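Local coordinates for Low molecular weight phosphotyrosine phosphatase family protein (Streptococcus pyogenes, PDB 5GOT), which probably hydrolyses the phosphate ester of phosphotyrosine in proteins, as a low molecular weight protein tyrosine phosphatase, at residues D29-E34 / R139-E144. Numbering follows the deposited sequence.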
ATOM      1  N   ASP A  29      14.289  -2.385  -8.841  1.00 49.53           N
ATOM      2  CA  ASP A  29      14.930  -3.554  -9.428  1.00 50.11           C
ATOM      3  C   ASP A  29      14.720  -4.814  -8.602  1.00 51.05           C
ATOM      4  O   ASP A  29      14.862  -5.921  -9.136  1.00 48.78           O
ATOM      5  CB  ASP A  29      16.431  -3.295  -9.604  1.00 54.60           C
ATOM      6  CG  ASP A  29      16.723  -2.156 -10.580  1.00 55.04           C
ATOM      7  OD1 ASP A  29      16.083  -2.105 -11.652  1.00 60.21           O
ATOM      8  OD2 ASP A  29      17.592  -1.308 -10.273  1.00 58.54           O
ATOM      9  N   VAL A  30      14.383  -4.681  -7.323  1.00 45.75           N
ATOM     10  CA  VAL A  30      14.200  -5.846  -6.468  1.00 44.16           C
ATOM     11  C   VAL A  30      12.779  -5.974  -5.917  1.00 40.43           C
ATOM     12  O   VAL A  30      12.401  -7.069  -5.469  1.00 41.32           O
ATOM     13  CB  VAL A  30      15.239  -5.854  -5.323  1.00 45.71           C
ATOM     14  CG1 VAL A  30      14.891  -4.848  -4.261  1.00 41.65           C
ATOM     15  CG2 VAL A  30      15.415  -7.247  -4.736  1.00 44.05           C
ATOM     16  N   MET A  31      11.948  -4.929  -5.969  1.00 38.29           N
ATOM     17  CA  MET A  31      10.544  -5.065  -5.592  1.00 36.18           C
ATOM     18  C   MET A  31       9.671  -4.196  -6.486  1.00 36.47           C
ATOM     19  O   MET A  31       9.979  -3.022  -6.721  1.00 38.11           O
ATOM     20  CB  MET A  31      10.321  -4.702  -4.118  1.00 32.82           C
ATOM     21  CG  MET A  31       8.943  -5.088  -3.597  1.00 33.40           C
ATOM     22  SD  MET A  31       8.625  -4.537  -1.907  1.00 30.63           S
ATOM     23  CE  MET A  31       9.821  -5.487  -0.977  1.00 27.32           C
ATOM     24  N   MET A  32       8.584  -4.773  -6.984  1.00 31.61           N
ATOM     25  CA  MET A  32       7.624  -4.052  -7.803  1.00 31.81           C
ATOM     26  C   MET A  32       6.423  -3.707  -6.931  1.00 30.23           C
ATOM     27  O   MET A  32       5.844  -4.590  -6.291  1.00 31.44           O
ATOM     28  CB  MET A  32       7.214  -4.895  -9.013  1.00 34.72           C
ATOM     29  CG  MET A  32       6.281  -4.212 -10.010  1.00 36.59           C
ATOM     30  SD  MET A  32       4.547  -4.648  -9.751  1.00 48.49           S
ATOM     31  CE  MET A  32       3.893  -4.503 -11.411  1.00 43.29           C
ATOM     32  N   ILE A  33       6.073  -2.423  -6.878  1.00 31.57           N
ATOM     33  CA  ILE A  33       5.145  -1.907  -5.874  1.00 25.69           C
ATOM     34  C   ILE A  33       4.091  -1.065  -6.567  1.00 26.29           C
ATOM     35  O   ILE A  33       4.424  -0.170  -7.352  1.00 25.40           O
ATOM     36  CB  ILE A  33       5.874  -1.083  -4.797  1.00 27.17           C
ATOM     37  CG1 ILE A  33       6.942  -1.927  -4.108  1.00 26.93           C
ATOM     38  CG2 ILE A  33       4.893  -0.593  -3.754  1.00 26.08           C
ATOM     39  CD1 ILE A  33       7.986  -1.107  -3.412  1.00 28.43           C
ATOM     40  N   GLU A  34       2.823  -1.369  -6.296  1.00 24.71           N
ATOM     41  CA  GLU A  34       1.681  -0.628  -6.816  1.00 26.00           C
ATOM     42  C   GLU A  34       0.641  -0.538  -5.705  1.00 26.37           C
ATOM     43  O   GLU A  34       0.842  -1.054  -4.602  1.00 23.33           O
ATOM     44  CB  GLU A  34       1.115  -1.283  -8.079  1.00 24.84           C
ATOM     45  CG  GLU A  34       2.058  -1.167  -9.280  1.00 27.55           C
ATOM     46  CD  GLU A  34       1.368  -1.450 -10.598  1.00 35.89           C
ATOM     47  OE1 GLU A  34       2.053  -1.832 -11.573  1.00 36.83           O
ATOM     48  OE2 GLU A  34       0.130  -1.305 -10.652  1.00 35.27           O
ATOM     49  N   ARG A 139      10.424  -8.383   6.469  1.00 29.38           N
ATOM     50  CA  ARG A 139       9.694  -9.619   6.263  1.00 31.07           C
ATOM     51  C   ARG A 139       9.939 -10.196   4.870  1.00 30.13           C
ATOM     52  O   ARG A 139      10.088 -11.415   4.715  1.00 31.85           O
ATOM     53  CB  ARG A 139       8.210  -9.353   6.494  1.00 33.75           C
ATOM     54  CG  ARG A 139       7.380 -10.574   6.590  1.00 33.97           C
ATOM     55  CD  ARG A 139       6.804 -10.755   7.989  1.00 33.45           C
ATOM     56  NE  ARG A 139       5.798 -11.801   7.888  1.00 38.00           N
ATOM     57  CZ  ARG A 139       4.493 -11.607   8.026  1.00 35.16           C
ATOM     58  NH1 ARG A 139       4.026 -10.403   8.345  1.00 37.71           N
ATOM     59  NH2 ARG A 139       3.659 -12.633   7.871  1.00 32.07           N
ATOM     60  N   LEU A 140      10.004  -9.337   3.855  1.00 29.96           N
ATOM     61  CA  LEU A 140      10.038  -9.780   2.466  1.00 32.55           C
ATOM     62  C   LEU A 140      11.441  -9.905   1.886  1.00 34.51           C
ATOM     63  O   LEU A 140      11.622 -10.644   0.915  1.00 34.00           O
ATOM     64  CB  LEU A 140       9.219  -8.817   1.594  1.00 29.03           C
ATOM     65  CG  LEU A 140       7.744  -8.768   1.983  1.00 27.03           C
ATOM     66  CD1 LEU A 140       7.040  -7.648   1.251  1.00 29.73           C
ATOM     67  CD2 LEU A 140       7.099 -10.105   1.660  1.00 30.26           C
ATOM     68  N   MET A 141      12.438  -9.215   2.435  1.00 29.31           N
ATOM     69  CA  MET A 141      13.773  -9.267   1.863  1.00 29.45           C
ATOM     70  C   MET A 141      14.620 -10.316   2.574  1.00 30.56           C
ATOM     71  O   MET A 141      14.402 -10.639   3.746  1.00 27.69           O
ATOM     72  CB  MET A 141      14.453  -7.901   1.927  1.00 29.11           C
ATOM     73  CG  MET A 141      13.649  -6.771   1.285  1.00 30.52           C
ATOM     74  SD  MET A 141      13.137  -7.048  -0.424  1.00 34.32           S
ATOM     75  CE  MET A 141      14.715  -7.094  -1.262  1.00 33.00           C
ATOM     76  N   SER A 142      15.581 -10.867   1.842  1.00 33.36           N
ATOM     77  CA  SER A 142      16.488 -11.843   2.424  1.00 29.17           C
ATOM     78  C   SER A 142      17.354 -11.186   3.489  1.00 30.76           C
ATOM     79  O   SER A 142      17.544  -9.966   3.508  1.00 28.58           O
ATOM     80  CB  SER A 142      17.394 -12.446   1.354  1.00 30.33           C
ATOM     81  OG  SER A 142      18.323 -11.472   0.898  1.00 29.74           O
ATOM     82  N   LYS A 143      17.906 -12.015   4.378  1.00 32.22           N
ATOM     83  CA  LYS A 143      18.813 -11.482   5.387  1.00 32.94           C
ATOM     84  C   LYS A 143      20.027 -10.828   4.741  1.00 31.58           C
ATOM     85  O   LYS A 143      20.500  -9.784   5.207  1.00 31.53           O
ATOM     86  CB  LYS A 143      19.242 -12.582   6.353  1.00 36.26           C
ATOM     87  CG  LYS A 143      20.092 -12.055   7.486  1.00 38.01           C
ATOM     88  CD  LYS A 143      20.181 -13.051   8.616  1.00 40.64           C
ATOM     89  CE  LYS A 143      21.260 -12.628   9.606  1.00 41.07           C
ATOM     90  NZ  LYS A 143      21.137 -11.189   9.957  1.00 34.31           N
ATOM     91  N   GLU A 144      20.523 -11.410   3.646  1.00 32.57           N
ATOM     92  CA  GLU A 144      21.676 -10.847   2.953  1.00 31.31           C
ATOM     93  C   GLU A 144      21.360  -9.469   2.390  1.00 30.31           C
ATOM     94  O   GLU A 144      22.186  -8.550   2.476  1.00 29.35           O
ATOM     95  CB  GLU A 144      22.127 -11.793   1.835  1.00 32.31           C
ATOM     96  CG  GLU A 144      22.227 -13.273   2.268  1.00 44.18           C
ATOM     97  CD  GLU A 144      20.917 -14.064   2.067  1.00 46.78           C
ATOM     98  OE1 GLU A 144      20.607 -14.462   0.907  1.00 58.30           O
ATOM     99  OE2 GLU A 144      20.174 -14.305   3.053  1.00 51.19           O
TER
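At the border of the four-stranded parallel sheet of this low molecular weight phosphatase fold, V30, just before outermost strand 31-37, and M31, its first residue, meet L140 and M141, where helix 122-140 ends. The contact is wholly apolar, made by methyl groups and a thioether sulfur. V30 and M141 reach for each other tip to tip: the methyl CE of M141 settles against both branches of the valine, 3.5 Å from V30 CG2 and 3.8 Å from V30 CG1. M141 is the first residue to leave helical geometry, and its side chain folds at chi2 (-54°) and again at chi3 (-65°), a double bend that brings SD and CE over to M31 and V30. M31 instead runs extended through chi2 and turns at chi3 alone. Its CE comes within 3.7 Å of M141 SD, the two side chains slanting across one another, while M31 and L140 cross at about a right angle. M31 and L140 are buried and both also touch V4 of neighbouring strand 2-8, so the helix end is seated on two adjacent strands; M31 also touches M22 of helix 14-23. Beyond the turn, S142 N-caps helix 143-148 through OG to the backbone N of Y145, and that helix packs Y145 on V30 and L146 on M141. On the L140 side, the touch comes from branch CD1, 4.2 Å from M31 CE.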